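Local structure of putative uncharacterized protein lp_3323 (Lactobacillus plantarum, 3DC7) at residues Val19-Pro24 against Ala83-Val88; Lys132-Ala137 against Tyr173-Leu178; Arg23-Gly28 against Gln77-Asp82. The protein is of unknown function but belongs to the GDSL-like lipase/acylhydrolase family of the SGNH clan and so probably hydrolyses ester bonds. One frame throughout, in Å; residues are numbered along the deposited sequence.

All three contacts meet in one five-stranded parallel sheet. Contacts 1 and 3 share R23 and P24, their centres about 8 Å apart: in the first, the lead into strand 24-28 meets the start of strand 85-89; in the other, the loop before strand 85-89 packs on strand 24-28. Strand 85-89 is flanked on its other side by strand 132-136, where V88 O and I135 N, 2.6 Å apart, probably form a hydrogen bond between contacts 1 and 2, whose centres are about 13 Å apart. Contact 2 adds outer strand 177-179, its H177 side chain about 3 Å from a bound sulfate. Contacts 2 and 3 do not touch; their nearest atoms are about 5 Å apart.

Contact 1 (Val19-Pro24 against Ala83-Val88); sequences VSFKRP and ADFIAV
The carboxylate of D84 receives two successive backbone amides of the 19-24 segment. K22 N reaches OD2 of D84 at 2.8 Å, on the syn side and only 15° out of the carboxylate plane, whereas R23 N comes down on OD1 of D84 from above that plane, at 3.0 Å. With CG set between its own backbone N and carbonyl carbon (chi1 77°), D84 turns its acid group onto these two amides. The backbone answers in the other direction: D84 N donates to R23 O at 3.0 Å, so main chain and side chain of D84 both grip the K22-R23 backbone. The K22 chain, bent at its last two torsions, brings NZ to 3.4 Å from OD2 of D84, a salt bridge whose hydrogen bond is weak. The guanidinium of R23 passes near D84 CB and finds its polar partners elsewhere, in D82 O and the carboxylate of E53.

Beneath this polar layer, the F21 and F85 rings form an offset stack, nearly parallel at 6° with centroids 4.4 Å apart. F85 CB also sits over the F21 face, 3.7 Å from its centroid, as a CH-pi contact. P24 CB closes on the edge of the F85 ring, 4.0 Å from CD2 of F85, and W50 meets F21 edge-to-face. The contact joins the N-terminal ends of two neighbouring strands, 24-28 and 85-89, of the parallel sheet that forms the core of the alpha/beta SGNH-hydrolase fold.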
loop_
_atom_site.group_PDB
_atom_site.type_symbol
_atom_site.label_atom_id
_atom_site.label_comp_id
_atom_site.label_asym_id
_atom_site.label_seq_id
_atom_site.Cartn_x
_atom_site.Cartn_y
_atom_site.Cartn_z
ATOM N N VAL A 19 18.214 7.415 -1.835
ATOM C CA VAL A 19 17.567 8.680 -1.516
ATOM C C VAL A 19 18.271 9.337 -0.331
ATOM O O VAL A 19 18.438 8.714 0.725
ATOM C CB VAL A 19 16.050 8.511 -1.265
ATOM C CG1 VAL A 19 15.390 9.853 -1.025
ATOM C CG2 VAL A 19 15.399 7.859 -2.456
ATOM N N SER A 20 18.720 10.577 -0.542
ATOM C CA SER A 20 19.259 11.422 0.527
ATOM C C SER A 20 18.844 12.874 0.301
ATOM O O SER A 20 18.496 13.252 -0.816
ATOM C CB SER A 20 20.790 11.300 0.621
ATOM O OG SER A 20 21.416 11.740 -0.573
ATOM N N PHE A 21 18.859 13.671 1.368
ATOM C CA PHE A 21 18.530 15.102 1.294
ATOM C C PHE A 21 19.559 15.910 2.086
ATOM O O PHE A 21 20.172 15.390 3.018
ATOM C CB PHE A 21 17.130 15.368 1.858
ATOM C CG PHE A 21 16.055 14.551 1.218
ATOM C CD1 PHE A 21 15.488 14.951 0.009
ATOM C CD2 PHE A 21 15.615 13.374 1.816
ATOM C CE1 PHE A 21 14.499 14.196 -0.590
ATOM C CE2 PHE A 21 14.622 12.614 1.233
ATOM C CZ PHE A 21 14.058 13.020 0.029
ATOM N N LYS A 22 19.735 17.178 1.728
ATOM C CA LYS A 22 20.758 18.013 2.368
ATOM C C LYS A 22 20.212 18.869 3.509
ATOM O O LYS A 22 20.948 19.206 4.419
ATOM C CB LYS A 22 21.458 18.905 1.334
ATOM C CG LYS A 22 22.052 18.131 0.139
ATOM C CD LYS A 22 22.559 19.060 -0.999
ATOM C CE LYS A 22 21.467 19.987 -1.588
ATOM N NZ LYS A 22 20.156 19.323 -1.896
ATOM N N ARG A 23 18.928 19.219 3.449
ATOM C CA ARG A 23 18.302 20.120 4.416
ATOM C C ARG A 23 16.941 19.603 4.886
ATOM O O ARG A 23 15.911 20.273 4.685
ATOM C CB ARG A 23 18.156 21.529 3.819
ATOM C CG ARG A 23 19.474 22.302 3.694
ATOM C CD ARG A 23 19.327 23.620 2.921
ATOM N NE ARG A 23 18.499 23.510 1.716
ATOM C CZ ARG A 23 18.930 23.076 0.535
ATOM N NH1 ARG A 23 20.197 22.696 0.370
ATOM N NH2 ARG A 23 18.087 23.016 -0.487
ATOM N N PRO A 24 16.923 18.410 5.522
ATOM C CA PRO A 24 15.640 17.865 5.982
ATOM C C PRO A 24 15.078 18.644 7.163
ATOM O O PRO A 24 15.837 19.227 7.945
ATOM C CB PRO A 24 15.998 16.453 6.429
ATOM C CG PRO A 24 17.444 16.542 6.831
ATOM C CD PRO A 24 18.052 17.524 5.866
ATOM N N ALA A 83 13.891 24.262 3.303
ATOM C CA ALA A 83 13.843 22.833 3.587
ATOM C C ALA A 83 13.737 22.069 2.269
ATOM O O ALA A 83 12.937 22.439 1.412
ATOM C CB ALA A 83 12.654 22.521 4.463
ATOM N N ASP A 84 14.551 21.028 2.093
ATOM C CA ASP A 84 14.475 20.225 0.865
ATOM C C ASP A 84 13.728 18.908 1.057
ATOM O O ASP A 84 13.519 18.159 0.094
ATOM C CB ASP A 84 15.862 20.006 0.228
ATOM C CG ASP A 84 16.687 18.962 0.943
ATOM O OD1 ASP A 84 16.363 18.617 2.096
ATOM O OD2 ASP A 84 17.681 18.489 0.353
ATOM N N PHE A 85 13.331 18.640 2.302
ATOM C CA PHE A 85 12.539 17.470 2.671
ATOM C C PHE A 85 11.792 17.782 3.959
ATOM O O PHE A 85 12.367 18.344 4.895
ATOM C CB PHE A 85 13.443 16.246 2.869
ATOM C CG PHE A 85 12.716 15.003 3.358
ATOM C CD1 PHE A 85 11.760 14.367 2.559
ATOM C CD2 PHE A 85 13.013 14.455 4.606
ATOM C CE1 PHE A 85 11.099 13.211 3.007
ATOM C CE2 PHE A 85 12.365 13.315 5.063
ATOM C CZ PHE A 85 11.404 12.680 4.255
ATOM N N ILE A 86 10.515 17.429 4.002
ATOM C CA ILE A 86 9.724 17.597 5.211
ATOM C C ILE A 86 9.076 16.287 5.634
ATOM O O ILE A 86 8.329 15.670 4.872
ATOM C CB ILE A 86 8.650 18.712 5.065
ATOM C CG1 ILE A 86 9.332 20.063 4.808
ATOM C CG2 ILE A 86 7.764 18.776 6.323
ATOM C CD1 ILE A 86 8.462 21.080 4.058
ATOM N N ALA A 87 9.371 15.883 6.859
ATOM C CA ALA A 87 8.765 14.716 7.465
ATOM C C ALA A 87 7.899 15.128 8.665
ATOM O O ALA A 87 8.312 15.947 9.500
ATOM C CB ALA A 87 9.837 13.748 7.892
ATOM N N VAL A 88 6.691 14.573 8.730
ATOM C CA VAL A 88 5.815 14.765 9.883
ATOM C C VAL A 88 5.561 13.435 10.575
ATOM O O VAL A 88 5.114 12.469 9.951
ATOM C CB VAL A 88 4.480 15.435 9.505
ATOM C CG1 VAL A 88 3.602 15.635 10.746
ATOM C CG2 VAL A 88 4.739 16.756 8.781
#

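Contact 2 (Lys132-Ala137 against Tyr173-Leu178); sequences KLFISA and YGVPHL
F134 N donates to P176 O at 3.1 Å and opens the parallel strand pairing of 132-136 with 177-179, the last two strands of the SGNH-hydrolase sheet. L178 N gives its hydrogen to F134 O at 2.8 Å, nearly along the C=O axis, and S136 N reaches L178 O at 3.2 Å. F134 uses both its N-H and its carbonyl on the same neighbour, while L133 and I135 bond back to strand 85-89.

A side-chain bond follows. With CG anti to its backbone N (chi1 170°), H177 brings NE2 to S136 OG at 2.9 Å, the hydroxyl lying 10° from the imidazole plane. S136 OG is also bonded to E163 of helix 159-173, so the serine links ring and carboxylate. A sulfate ion, probably from the crystallisation liquor, lies about 3 Å from the H177 side chain (nearest atoms). A leucine in place of H177 would probably leave S136 OG without its imidazole donor and so break the ring-serine-carboxylate link to E163. K132 points its ammonium away, to V130 O, W127 O and Q124.

On the opposite face L133 and L178 lie side by side beneath helix 206-223, L133 CD2 resting 4.1 Å from L178 CB.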
loop_
_atom_site.group_PDB
_atom_site.type_symbol
_atom_site.label_atom_id
_atom_site.label_comp_id
_atom_site.label_asym_id
_atom_site.label_seq_id
_atom_site.Cartn_x
_atom_site.Cartn_y
_atom_site.Cartn_z
ATOM N N LYS A 132 7.585 15.429 0.637
ATOM C CA LYS A 132 7.101 15.302 2.009
ATOM C C LYS A 132 6.589 13.907 2.262
ATOM O O LYS A 132 6.038 13.270 1.371
ATOM C CB LYS A 132 5.926 16.249 2.271
ATOM C CG LYS A 132 6.116 17.638 1.780
ATOM C CD LYS A 132 4.798 18.365 1.708
ATOM C CE LYS A 132 5.019 19.703 1.060
ATOM N NZ LYS A 132 5.105 19.529 -0.411
ATOM N N LEU A 133 6.743 13.447 3.494
ATOM C CA LEU A 133 6.015 12.269 3.916
ATOM C C LEU A 133 5.449 12.382 5.331
ATOM O O LEU A 133 5.973 13.121 6.175
ATOM C CB LEU A 133 6.825 10.976 3.710
ATOM C CG LEU A 133 8.121 10.586 4.420
ATOM C CD1 LEU A 133 8.226 11.154 5.790
ATOM C CD2 LEU A 133 8.187 9.084 4.522
ATOM N N PHE A 134 4.368 11.646 5.567
ATOM C CA PHE A 134 3.737 11.536 6.874
ATOM C C PHE A 134 4.057 10.186 7.479
ATOM O O PHE A 134 3.863 9.155 6.835
ATOM C CB PHE A 134 2.222 11.700 6.751
ATOM C CG PHE A 134 1.740 13.083 7.061
ATOM C CD1 PHE A 134 0.872 13.304 8.118
ATOM C CD2 PHE A 134 2.176 14.173 6.306
ATOM C CE1 PHE A 134 0.426 14.586 8.418
ATOM C CE2 PHE A 134 1.741 15.462 6.603
ATOM C CZ PHE A 134 0.868 15.666 7.658
ATOM N N ILE A 135 4.559 10.200 8.710
ATOM C CA ILE A 135 4.898 8.968 9.424
ATOM C C ILE A 135 3.952 8.816 10.611
ATOM O O ILE A 135 3.857 9.713 11.441
ATOM C CB ILE A 135 6.371 8.971 9.912
ATOM C CG1 ILE A 135 7.331 9.240 8.738
ATOM C CG2 ILE A 135 6.697 7.655 10.555
ATOM C CD1 ILE A 135 8.688 9.726 9.170
ATOM N N SER A 136 3.237 7.696 10.683
ATOM C CA SER A 136 2.411 7.417 11.868
ATOM C C SER A 136 3.009 6.292 12.719
ATOM O O SER A 136 3.638 5.372 12.192
ATOM C CB SER A 136 0.976 7.102 11.469
ATOM O OG SER A 136 0.918 5.942 10.665
ATOM N N ALA A 137 2.787 6.368 14.027
ATOM C CA ALA A 137 3.512 5.571 15.019
ATOM C C ALA A 137 3.129 4.106 15.118
ATOM O O ALA A 137 2.041 3.695 14.732
ATOM C CB ALA A 137 3.390 6.217 16.388
ATOM N N TYR A 173 -4.290 14.985 -0.310
ATOM C CA TYR A 173 -3.309 16.012 -0.617
ATOM C C TYR A 173 -2.139 15.451 -1.386
ATOM O O TYR A 173 -1.214 16.178 -1.733
ATOM C CB TYR A 173 -2.861 16.707 0.671
ATOM C CG TYR A 173 -3.951 17.570 1.240
ATOM C CD1 TYR A 173 -4.981 17.014 2.023
ATOM C CD2 TYR A 173 -3.990 18.930 0.964
ATOM C CE1 TYR A 173 -6.010 17.802 2.532
ATOM C CE2 TYR A 173 -5.007 19.725 1.468
ATOM C CZ TYR A 173 -6.010 19.156 2.248
ATOM O OH TYR A 173 -7.005 19.957 2.738
ATOM N N GLY A 174 -2.200 14.150 -1.661
ATOM C CA GLY A 174 -1.176 13.458 -2.430
ATOM C C GLY A 174 0.092 13.159 -1.663
ATOM O O GLY A 174 1.112 12.815 -2.262
ATOM N N VAL A 175 0.027 13.272 -0.338
ATOM C CA VAL A 175 1.204 13.107 0.502
ATOM C C VAL A 175 1.430 11.646 0.880
ATOM O O VAL A 175 0.604 11.065 1.567
ATOM C CB VAL A 175 1.105 13.957 1.809
ATOM C CG1 VAL A 175 2.318 13.691 2.709
ATOM C CG2 VAL A 175 0.997 15.419 1.471
ATOM N N PRO A 176 2.573 11.064 0.466
ATOM C CA PRO A 176 2.865 9.675 0.832
ATOM C C PRO A 176 2.768 9.431 2.340
ATOM O O PRO A 176 3.047 10.326 3.153
ATOM C CB PRO A 176 4.298 9.473 0.341
ATOM C CG PRO A 176 4.422 10.436 -0.817
ATOM C CD PRO A 176 3.652 11.654 -0.345
ATOM N N HIS A 177 2.332 8.236 2.707
ATOM C CA HIS A 177 2.118 7.924 4.107
ATOM C C HIS A 177 2.859 6.655 4.451
ATOM O O HIS A 177 2.547 5.605 3.917
ATOM C CB HIS A 177 0.614 7.790 4.421
ATOM C CG HIS A 177 0.326 7.228 5.785
ATOM N ND1 HIS A 177 -0.656 6.288 6.011
ATOM C CD2 HIS A 177 0.904 7.461 6.991
ATOM C CE1 HIS A 177 -0.681 5.973 7.294
ATOM N NE2 HIS A 177 0.258 6.669 7.913
ATOM N N LEU A 178 3.850 6.769 5.330
ATOM C CA LEU A 178 4.560 5.618 5.863
ATOM C C LEU A 178 3.958 5.208 7.211
ATOM O O LEU A 178 4.092 5.929 8.210
ATOM C CB LEU A 178 6.051 5.945 6.027
ATOM C CG LEU A 178 6.961 4.968 6.796
ATOM C CD1 LEU A 178 6.885 3.544 6.265
ATOM C CD2 LEU A 178 8.395 5.460 6.733
#

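Contact 3 (Arg23-Gly28 against Gln77-Asp82); sequences RPAWLG and QAIPED
R23 and D82 meet at one end, and L27 and I79 at the other, of a nearly antiparallel approach: the traces of 23-27 and 79-82 run 164° apart, with the A25 and I79 CA atoms 6.6 Å from each other, so side chains rather than paired backbones make the contact.

At the polar end, R23 NE donates to the backbone oxygen of D82 at 2.8 Å. The bond is almost straight (171° at the hydrogen), and the oxygen lies in the guanidinium plane, so this bond, with the E53 salt bridge at NH1, restrains how the flat group is turned. A bend at chi3 (-43°) brings NE round to this carbonyl. The two side chains cross at about a right angle, their flat groups only modestly inclined to each other. D82 OD2 stands 3.8 Å from R23 NE, a long salt bridge; it is well out of the guanidinium plane, so the attraction is one of charge alone. D82 OD1 pairs with R54, which widens the charged cluster.

Farther along, A25 CB faces I79 CG2 at 3.9 Å, with P80 CD 4.3 Å from the same A25 CB. I79 CD1 reaches L27 CD2 at 4.4 Å; I79 also touches L58, I86 and W127. The loop after helix 72-75 thus lies on the sheet face carrying A25 and L27, away from W26, before entering strand 85-89 of the SGNH-type alpha/beta sheet.

The chemistry implies a join directed at one end, where one nearly straight N-H bond to a backbone carbonyl sets the direction, and undirected at the other, where I79 and P80 simply pack on A25 and L27.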
loop_
_atom_site.group_PDB
_atom_site.type_symbol
_atom_site.label_atom_id
_atom_site.label_comp_id
_atom_site.label_asym_id
_atom_site.label_seq_id
_atom_site.Cartn_x
_atom_site.Cartn_y
_atom_site.Cartn_z
ATOM N N ARG A 23 18.928 19.219 3.449
ATOM C CA ARG A 23 18.302 20.120 4.416
ATOM C C ARG A 23 16.941 19.603 4.886
ATOM O O ARG A 23 15.911 20.273 4.685
ATOM C CB ARG A 23 18.156 21.529 3.819
ATOM C CG ARG A 23 19.474 22.302 3.694
ATOM C CD ARG A 23 19.327 23.620 2.921
ATOM N NE ARG A 23 18.499 23.510 1.716
ATOM C CZ ARG A 23 18.930 23.076 0.535
ATOM N NH1 ARG A 23 20.197 22.696 0.370
ATOM N NH2 ARG A 23 18.087 23.016 -0.487
ATOM N N PRO A 24 16.923 18.410 5.522
ATOM C CA PRO A 24 15.640 17.865 5.982
ATOM C C PRO A 24 15.078 18.644 7.163
ATOM O O PRO A 24 15.837 19.227 7.945
ATOM C CB PRO A 24 15.998 16.453 6.429
ATOM C CG PRO A 24 17.444 16.542 6.831
ATOM C CD PRO A 24 18.052 17.524 5.866
ATOM N N ALA A 25 13.757 18.649 7.291
ATOM C CA ALA A 25 13.105 19.226 8.455
ATOM C C ALA A 25 12.183 18.163 9.055
ATOM O O ALA A 25 11.390 17.543 8.354
ATOM C CB ALA A 25 12.325 20.463 8.065
ATOM N N TRP A 26 12.288 17.980 10.361
ATOM C CA TRP A 26 11.609 16.896 11.063
ATOM C C TRP A 26 10.603 17.462 12.053
ATOM O O TRP A 26 10.978 17.996 13.093
ATOM C CB TRP A 26 12.650 16.041 11.785
ATOM C CG TRP A 26 13.779 15.579 10.878
ATOM C CD1 TRP A 26 14.997 16.179 10.716
ATOM C CD2 TRP A 26 13.789 14.420 10.030
ATOM N NE1 TRP A 26 15.768 15.466 9.826
ATOM C CE2 TRP A 26 15.052 14.383 9.385
ATOM C CE3 TRP A 26 12.855 13.412 9.746
ATOM C CZ2 TRP A 26 15.402 13.383 8.469
ATOM C CZ3 TRP A 26 13.212 12.400 8.832
ATOM C CH2 TRP A 26 14.470 12.402 8.209
ATOM N N LEU A 27 9.321 17.365 11.712
ATOM C CA LEU A 27 8.255 17.877 12.572
ATOM C C LEU A 27 7.601 16.730 13.322
ATOM O O LEU A 27 7.099 15.796 12.704
ATOM C CB LEU A 27 7.223 18.641 11.733
ATOM C CG LEU A 27 5.997 19.257 12.417
ATOM C CD1 LEU A 27 6.381 20.369 13.386
ATOM C CD2 LEU A 27 4.984 19.758 11.368
ATOM N N GLY A 28 7.606 16.788 14.652
ATOM C CA GLY A 28 7.024 15.708 15.446
ATOM C C GLY A 28 6.915 15.919 16.942
ATOM O O GLY A 28 6.894 17.036 17.426
ATOM N N GLN A 77 4.715 26.108 10.641
ATOM C CA GLN A 77 5.055 27.415 10.067
ATOM C C GLN A 77 6.473 27.845 10.444
ATOM O O GLN A 77 7.001 28.811 9.886
ATOM C CB GLN A 77 4.030 28.474 10.491
ATOM C CG GLN A 77 2.592 28.068 10.176
ATOM C CD GLN A 77 1.558 29.183 10.336
ATOM O OE1 GLN A 77 0.570 29.228 9.599
ATOM N NE2 GLN A 77 1.760 30.063 11.311
ATOM N N ALA A 78 7.092 27.100 11.367
ATOM C CA ALA A 78 8.500 27.311 11.747
ATOM C C ALA A 78 9.506 26.508 10.911
ATOM O O ALA A 78 10.719 26.650 11.093
ATOM C CB ALA A 78 8.704 27.018 13.244
ATOM N N ILE A 79 9.005 25.651 10.022
ATOM C CA ILE A 79 9.858 24.912 9.084
ATOM C C ILE A 79 10.617 25.934 8.215
ATOM O O ILE A 79 10.011 26.877 7.688
ATOM C CB ILE A 79 9.028 23.883 8.223
ATOM C CG1 ILE A 79 8.454 22.759 9.103
ATOM C CG2 ILE A 79 9.852 23.282 7.091
ATOM C CD1 ILE A 79 7.336 21.937 8.424
ATOM N N PRO A 80 11.952 25.770 8.096
ATOM C CA PRO A 80 12.784 26.681 7.282
ATOM C C PRO A 80 12.299 26.783 5.837
ATOM O O PRO A 80 11.883 25.773 5.244
ATOM C CB PRO A 80 14.155 26.015 7.315
ATOM C CG PRO A 80 14.143 25.160 8.532
ATOM C CD PRO A 80 12.753 24.703 8.731
ATOM N N GLU A 81 12.348 27.987 5.275
ATOM C CA GLU A 81 11.859 28.221 3.905
ATOM C C GLU A 81 12.585 27.388 2.816
ATOM O O GLU A 81 11.989 27.036 1.790
ATOM C CB GLU A 81 11.844 29.722 3.575
ATOM C CG GLU A 81 10.455 30.364 3.757
ATOM C CD GLU A 81 10.458 31.664 4.586
ATOM O OE1 GLU A 81 11.435 32.451 4.496
ATOM O OE2 GLU A 81 9.463 31.904 5.324
ATOM N N ASP A 82 13.851 27.058 3.058
ATOM C CA ASP A 82 14.628 26.262 2.101
ATOM C C ASP A 82 14.836 24.794 2.532
ATOM O O ASP A 82 15.831 24.156 2.166
ATOM C CB ASP A 82 15.966 26.948 1.801
ATOM C CG ASP A 82 16.837 27.087 3.031
ATOM O OD1 ASP A 82 16.290 27.146 4.160
ATOM O OD2 ASP A 82 18.077 27.149 2.864
#